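Local structure of RND efflux system, outer membrane lipoprotein, NodT family (Burkholderia mallei, 6U94) at residues 170-184 with 232-246. The protein probably serves as the outer membrane channel component of an RND-type efflux system. Residues are numbered along the deposited sequence; the frame is centred on the assembly and turned at random.
Sequences VANTYLTLLADRALL and YTRQIAQDENALAVL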
loop_
_atom_site.group_PDB
_atom_site.type_symbol
_atom_site.label_atom_id
_atom_site.label_comp_id
_atom_site.label_asym_id
_atom_site.label_seq_id
_atom_site.Cartn_x
_atom_site.Cartn_y
_atom_site.Cartn_z
ATOM N N VAL A 170 0.141 -8.276 6.791
ATOM C CA VAL A 170 0.000 -9.622 6.240
ATOM C C VAL A 170 -0.516 -9.556 4.809
ATOM O O VAL A 170 -0.052 -10.295 3.930
ATOM C CB VAL A 170 -0.920 -10.474 7.133
ATOM C CG1 VAL A 170 -1.242 -11.799 6.458
ATOM C CG2 VAL A 170 -0.276 -10.710 8.494
ATOM N N ALA A 171 -1.476 -8.665 4.549
ATOM C CA ALA A 171 -2.053 -8.561 3.212
ATOM C C ALA A 171 -1.037 -8.016 2.216
ATOM O O ALA A 171 -0.889 -8.551 1.111
ATOM C CB ALA A 171 -3.302 -7.679 3.243
ATOM N N ASN A 172 -0.325 -6.951 2.590
ATOM C CA ASN A 172 0.649 -6.370 1.673
ATOM C C ASN A 172 1.809 -7.319 1.407
ATOM O O ASN A 172 2.413 -7.267 0.330
ATOM C CB ASN A 172 1.170 -5.044 2.220
ATOM C CG ASN A 172 2.037 -4.301 1.218
ATOM O OD1 ASN A 172 1.528 -3.695 0.274
ATOM N ND2 ASN A 172 3.349 -4.339 1.418
ATOM N N THR A 173 2.133 -8.187 2.366
ATOM C CA THR A 173 3.233 -9.127 2.172
ATOM C C THR A 173 2.833 -10.280 1.258
ATOM O O THR A 173 3.625 -10.705 0.409
ATOM C CB THR A 173 3.716 -9.656 3.522
ATOM O OG1 THR A 173 4.121 -8.554 4.340
ATOM C CG2 THR A 173 4.899 -10.590 3.344
ATOM N N TYR A 174 1.615 -10.802 1.420
ATOM C CA TYR A 174 1.156 -11.881 0.550
ATOM C C TYR A 174 0.888 -11.371 -0.860
ATOM O O TYR A 174 1.156 -12.073 -1.842
ATOM C CB TYR A 174 -0.095 -12.533 1.137
ATOM C CG TYR A 174 -0.678 -13.642 0.287
ATOM C CD1 TYR A 174 -0.016 -14.853 0.139
ATOM C CD2 TYR A 174 -1.901 -13.482 -0.354
ATOM C CE1 TYR A 174 -0.550 -15.872 -0.631
ATOM C CE2 TYR A 174 -2.443 -14.494 -1.127
ATOM C CZ TYR A 174 -1.763 -15.687 -1.262
ATOM O OH TYR A 174 -2.301 -16.695 -2.031
ATOM N N LEU A 175 0.361 -10.150 -0.981
ATOM C CA LEU A 175 0.193 -9.550 -2.301
ATOM C C LEU A 175 1.543 -9.301 -2.958
ATOM O O LEU A 175 1.731 -9.591 -4.145
ATOM C CB LEU A 175 -0.608 -8.254 -2.192
ATOM C CG LEU A 175 -2.096 -8.448 -1.890
ATOM C CD1 LEU A 175 -2.808 -7.113 -1.740
ATOM C CD2 LEU A 175 -2.747 -9.287 -2.976
ATOM N N THR A 176 2.503 -8.769 -2.195
ATOM C CA THR A 176 3.856 -8.594 -2.716
ATOM C C THR A 176 4.460 -9.929 -3.135
ATOM O O THR A 176 5.190 -10.003 -4.130
ATOM C CB THR A 176 4.737 -7.901 -1.675
ATOM O OG1 THR A 176 4.255 -6.570 -1.445
ATOM C CG2 THR A 176 6.185 -7.836 -2.138
ATOM N N LEU A 177 4.156 -11.000 -2.396
ATOM C CA LEU A 177 4.620 -12.327 -2.788
ATOM C C LEU A 177 4.085 -12.712 -4.162
ATOM O O LEU A 177 4.845 -13.131 -5.045
ATOM C CB LEU A 177 4.201 -13.356 -1.741
ATOM C CG LEU A 177 4.524 -14.813 -2.068
ATOM C CD1 LEU A 177 6.026 -15.018 -2.208
ATOM C CD2 LEU A 177 3.950 -15.743 -1.007
ATOM N N LEU A 178 2.772 -12.580 -4.360
ATOM C CA LEU A 178 2.176 -12.937 -5.640
ATOM C C LEU A 178 2.698 -12.055 -6.766
ATOM O O LEU A 178 2.788 -12.502 -7.916
ATOM C CB LEU A 178 0.654 -12.849 -5.548
ATOM C CG LEU A 178 0.023 -13.720 -4.461
ATOM C CD1 LEU A 178 -1.490 -13.644 -4.526
ATOM C CD2 LEU A 178 0.495 -15.159 -4.584
ATOM N N ALA A 179 3.053 -10.804 -6.458
ATOM C CA ALA A 179 3.628 -9.931 -7.477
ATOM C C ALA A 179 5.037 -10.374 -7.849
ATOM O O ALA A 179 5.387 -10.420 -9.033
ATOM C CB ALA A 179 3.625 -8.483 -6.992
ATOM N N ASP A 180 5.855 -10.720 -6.853
ATOM C CA ASP A 180 7.220 -11.156 -7.121
ATOM C C ASP A 180 7.268 -12.495 -7.844
ATOM O O ASP A 180 8.251 -12.774 -8.541
ATOM C CB ASP A 180 8.014 -11.227 -5.816
ATOM C CG ASP A 180 8.571 -9.874 -5.404
ATOM O OD1 ASP A 180 8.979 -9.106 -6.297
ATOM O OD2 ASP A 180 8.603 -9.574 -4.190
ATOM N N ARG A 181 6.240 -13.332 -7.692
ATOM C CA ARG A 181 6.166 -14.555 -8.484
ATOM C C ARG A 181 5.898 -14.233 -9.949
ATOM O O ARG A 181 6.550 -14.780 -10.847
ATOM C CB ARG A 181 5.082 -15.481 -7.935
ATOM C CG ARG A 181 5.411 -16.130 -6.604
ATOM C CD ARG A 181 4.276 -17.041 -6.170
ATOM N NE ARG A 181 4.524 -17.661 -4.872
ATOM C CZ ARG A 181 3.699 -18.527 -4.293
ATOM N NH1 ARG A 181 2.573 -18.875 -4.900
ATOM N NH2 ARG A 181 4.000 -19.047 -3.109
ATOM N N ALA A 182 4.934 -13.344 -10.207
ATOM C CA ALA A 182 4.666 -12.915 -11.574
ATOM C C ALA A 182 5.905 -12.293 -12.204
ATOM O O ALA A 182 6.188 -12.512 -13.388
ATOM C CB ALA A 182 3.499 -11.929 -11.595
ATOM N N LEU A 183 6.659 -11.515 -11.423
ATOM C CA LEU A 183 7.899 -10.938 -11.931
ATOM C C LEU A 183 8.921 -12.021 -12.251
ATOM O O LEU A 183 9.608 -11.952 -13.277
ATOM C CB LEU A 183 8.460 -9.943 -10.919
ATOM C CG LEU A 183 7.709 -8.614 -10.850
ATOM C CD1 LEU A 183 8.060 -7.848 -9.576
ATOM C CD2 LEU A 183 8.017 -7.784 -12.087
ATOM N N LEU A 184 9.034 -13.033 -11.388
ATOM C CA LEU A 184 9.954 -14.132 -11.662
ATOM C C LEU A 184 9.532 -14.905 -12.905
ATOM O O LEU A 184 10.373 -15.258 -13.741
ATOM C CB LEU A 184 10.038 -15.068 -10.456
ATOM C CG LEU A 184 10.908 -16.308 -10.673
ATOM C CD1 LEU A 184 12.354 -15.910 -10.934
ATOM C CD2 LEU A 184 10.810 -17.267 -9.497
ATOM N N TYR A 232 14.430 -11.490 -8.457
ATOM C CA TYR A 232 13.063 -11.813 -8.064
ATOM C C TYR A 232 12.983 -13.105 -7.260
ATOM O O TYR A 232 12.094 -13.242 -6.410
ATOM C CB TYR A 232 12.172 -11.895 -9.303
ATOM C CG TYR A 232 12.015 -10.568 -10.011
ATOM C CD1 TYR A 232 11.907 -9.386 -9.292
ATOM C CD2 TYR A 232 11.985 -10.494 -11.399
ATOM C CE1 TYR A 232 11.765 -8.168 -9.932
ATOM C CE2 TYR A 232 11.844 -9.280 -12.047
ATOM C CZ TYR A 232 11.736 -8.122 -11.309
ATOM O OH TYR A 232 11.595 -6.912 -11.945
ATOM N N THR A 233 13.886 -14.059 -7.505
ATOM C CA THR A 233 13.939 -15.241 -6.651
ATOM C C THR A 233 14.327 -14.866 -5.227
ATOM O O THR A 233 13.818 -15.447 -4.261
ATOM C CB THR A 233 14.921 -16.270 -7.214
ATOM O OG1 THR A 233 15.939 -15.603 -7.967
ATOM C CG2 THR A 233 14.202 -17.278 -8.103
ATOM N N ARG A 234 15.222 -13.887 -5.078
ATOM C CA ARG A 234 15.608 -13.438 -3.745
ATOM C C ARG A 234 14.480 -12.660 -3.078
ATOM O O ARG A 234 14.258 -12.793 -1.868
ATOM C CB ARG A 234 16.877 -12.590 -3.824
ATOM N N GLN A 235 13.751 -11.848 -3.849
ATOM C CA GLN A 235 12.639 -11.094 -3.277
ATOM C C GLN A 235 11.499 -12.020 -2.873
ATOM O O GLN A 235 10.815 -11.769 -1.874
ATOM C CB GLN A 235 12.157 -10.034 -4.266
ATOM C CG GLN A 235 13.165 -8.918 -4.513
ATOM C CD GLN A 235 12.620 -7.815 -5.403
ATOM O OE1 GLN A 235 11.501 -7.902 -5.909
ATOM N NE2 GLN A 235 13.413 -6.766 -5.594
ATOM N N ILE A 236 11.281 -13.095 -3.635
ATOM C CA ILE A 236 10.311 -14.111 -3.231
ATOM C C ILE A 236 10.704 -14.711 -1.889
ATOM O O ILE A 236 9.854 -14.938 -1.018
ATOM C CB ILE A 236 10.185 -15.192 -4.321
ATOM C CG1 ILE A 236 9.346 -14.676 -5.492
ATOM C CG2 ILE A 236 9.589 -16.475 -3.754
ATOM C CD1 ILE A 236 9.206 -15.675 -6.621
ATOM N N ALA A 237 12.000 -14.974 -1.698
ATOM C CA ALA A 237 12.469 -15.522 -0.430
ATOM C C ALA A 237 12.197 -14.561 0.723
ATOM O O ALA A 237 11.761 -14.981 1.801
ATOM C CB ALA A 237 13.960 -15.845 -0.520
ATOM N N GLN A 238 12.441 -13.265 0.511
ATOM C CA GLN A 238 12.191 -12.281 1.560
ATOM C C GLN A 238 10.709 -12.199 1.902
ATOM O O GLN A 238 10.342 -12.108 3.080
ATOM C CB GLN A 238 12.712 -10.911 1.127
ATOM C CG GLN A 238 14.203 -10.855 0.842
ATOM C CD GLN A 238 14.607 -9.555 0.172
ATOM O OE1 GLN A 238 13.757 -8.790 -0.285
ATOM N NE2 GLN A 238 15.909 -9.298 0.110
ATOM N N ASP A 239 9.842 -12.218 0.885
ATOM C CA ASP A 239 8.404 -12.175 1.129
ATOM C C ASP A 239 7.958 -13.344 1.995
ATOM O O ASP A 239 7.174 -13.169 2.938
ATOM C CB ASP A 239 7.642 -12.188 -0.198
ATOM C CG ASP A 239 7.979 -11.006 -1.083
ATOM O OD1 ASP A 239 8.721 -10.103 -0.642
ATOM O OD2 ASP A 239 7.498 -10.986 -2.231
ATOM N N GLU A 240 8.445 -14.547 1.688
ATOM C CA GLU A 240 8.036 -15.723 2.444
ATOM C C GLU A 240 8.578 -15.692 3.869
ATOM O O GLU A 240 7.915 -16.182 4.792
ATOM C CB GLU A 240 8.487 -16.990 1.716
ATOM C CG GLU A 240 7.864 -17.146 0.339
ATOM C CD GLU A 240 8.362 -18.372 -0.403
ATOM O OE1 GLU A 240 9.481 -18.842 -0.104
ATOM O OE2 GLU A 240 7.628 -18.869 -1.285
ATOM N N ASN A 241 9.771 -15.125 4.070
ATOM C CA ASN A 241 10.299 -14.974 5.423
ATOM C C ASN A 241 9.438 -14.019 6.240
ATOM O O ASN A 241 9.010 -14.348 7.353
ATOM C CB ASN A 241 11.746 -14.480 5.375
ATOM C CG ASN A 241 12.747 -15.579 5.667
ATOM O OD1 ASN A 241 12.493 -16.754 5.401
ATOM N ND2 ASN A 241 13.892 -15.203 6.227
ATOM N N ALA A 242 9.175 -12.825 5.699
ATOM C CA ALA A 242 8.358 -11.849 6.409
ATOM C C ALA A 242 6.954 -12.381 6.654
ATOM O O ALA A 242 6.353 -12.111 7.702
ATOM C CB ALA A 242 8.306 -10.536 5.623
ATOM N N LEU A 243 6.416 -13.145 5.701
ATOM C CA LEU A 243 5.087 -13.719 5.878
ATOM C C LEU A 243 5.071 -14.713 7.031
ATOM O O LEU A 243 4.112 -14.755 7.811
ATOM C CB LEU A 243 4.629 -14.383 4.580
ATOM C CG LEU A 243 3.135 -14.667 4.430
ATOM C CD1 LEU A 243 2.328 -13.407 4.684
ATOM C CD2 LEU A 243 2.841 -15.215 3.043
ATOM N N ALA A 244 6.129 -15.519 7.157
ATOM C CA ALA A 244 6.218 -16.455 8.272
ATOM C C ALA A 244 6.318 -15.718 9.601
ATOM O O ALA A 244 5.714 -16.137 10.594
ATOM C CB ALA A 244 7.413 -17.389 8.081
ATOM N N VAL A 245 7.071 -14.617 9.637
ATOM C CA VAL A 245 7.168 -13.818 10.855
ATOM C C VAL A 245 5.813 -13.220 11.209
ATOM O O VAL A 245 5.417 -13.192 12.382
ATOM C CB VAL A 245 8.241 -12.724 10.692
ATOM C CG1 VAL A 245 8.246 -11.794 11.900
ATOM C CG2 VAL A 245 9.611 -13.347 10.491
ATOM N N LEU A 246 5.078 -12.743 10.202
ATOM C CA LEU A 246 3.827 -12.038 10.464
ATOM C C LEU A 246 2.756 -12.972 11.012
ATOM O O LEU A 246 1.952 -12.568 11.860
ATOM C CB LEU A 246 3.336 -11.349 9.193
ATOM C CG LEU A 246 4.062 -10.055 8.829
ATOM C CD1 LEU A 246 3.569 -9.526 7.492
ATOM C CD2 LEU A 246 3.872 -9.019 9.926
#
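D180 and D239 both turn CG away from their own carbonyl carbon (chi1 -83° and -60°), and this swings the two carboxylates into the same buried spot, where D180 OD2 lies 2.7 Å from D239 OD2. R90 makes salt bridges to both carboxylates and probably eases the crowding of negative charge. The two side chains cross at about a right angle, yet their carboxylate planes are only modestly tilted against each other. D239 OD2 also sits 3.1 Å from T176 O, which cannot donate to it, while the CG2 methyl of T176 lies 3.4 Å from D239 OD2.

Around this polar centre, helix 156-203 and helix 211-247 pack antiparallel, their local axes 8.8 Å apart at 163°, as neighbours in the long helical hairpin of the outer membrane factor fold. The packing is knobs-into-holes: D180 fits among Y232, Q235, I236 and D239, and D239 in return among T173, T176, L177 and D180. L177, with CG anti to its backbone N, lays CD1 against D239 CB and E240 CG. Nearby, I236 extends CD1 to within 3.7 Å of L184 CD2. At one end Y232 lies flat against L183, whose CB stands over the ring centre in a CH-pi contact, 3.5 Å from the Y232 ring centroid; the Y232 hydroxyl is hydrogen-bonded to NE2 of Q435. Toward the other end, T173 pushes its CG2 methyl among D239, A242 and L243, while V170 CG2 packs alongside L246 CB at 3.7 Å.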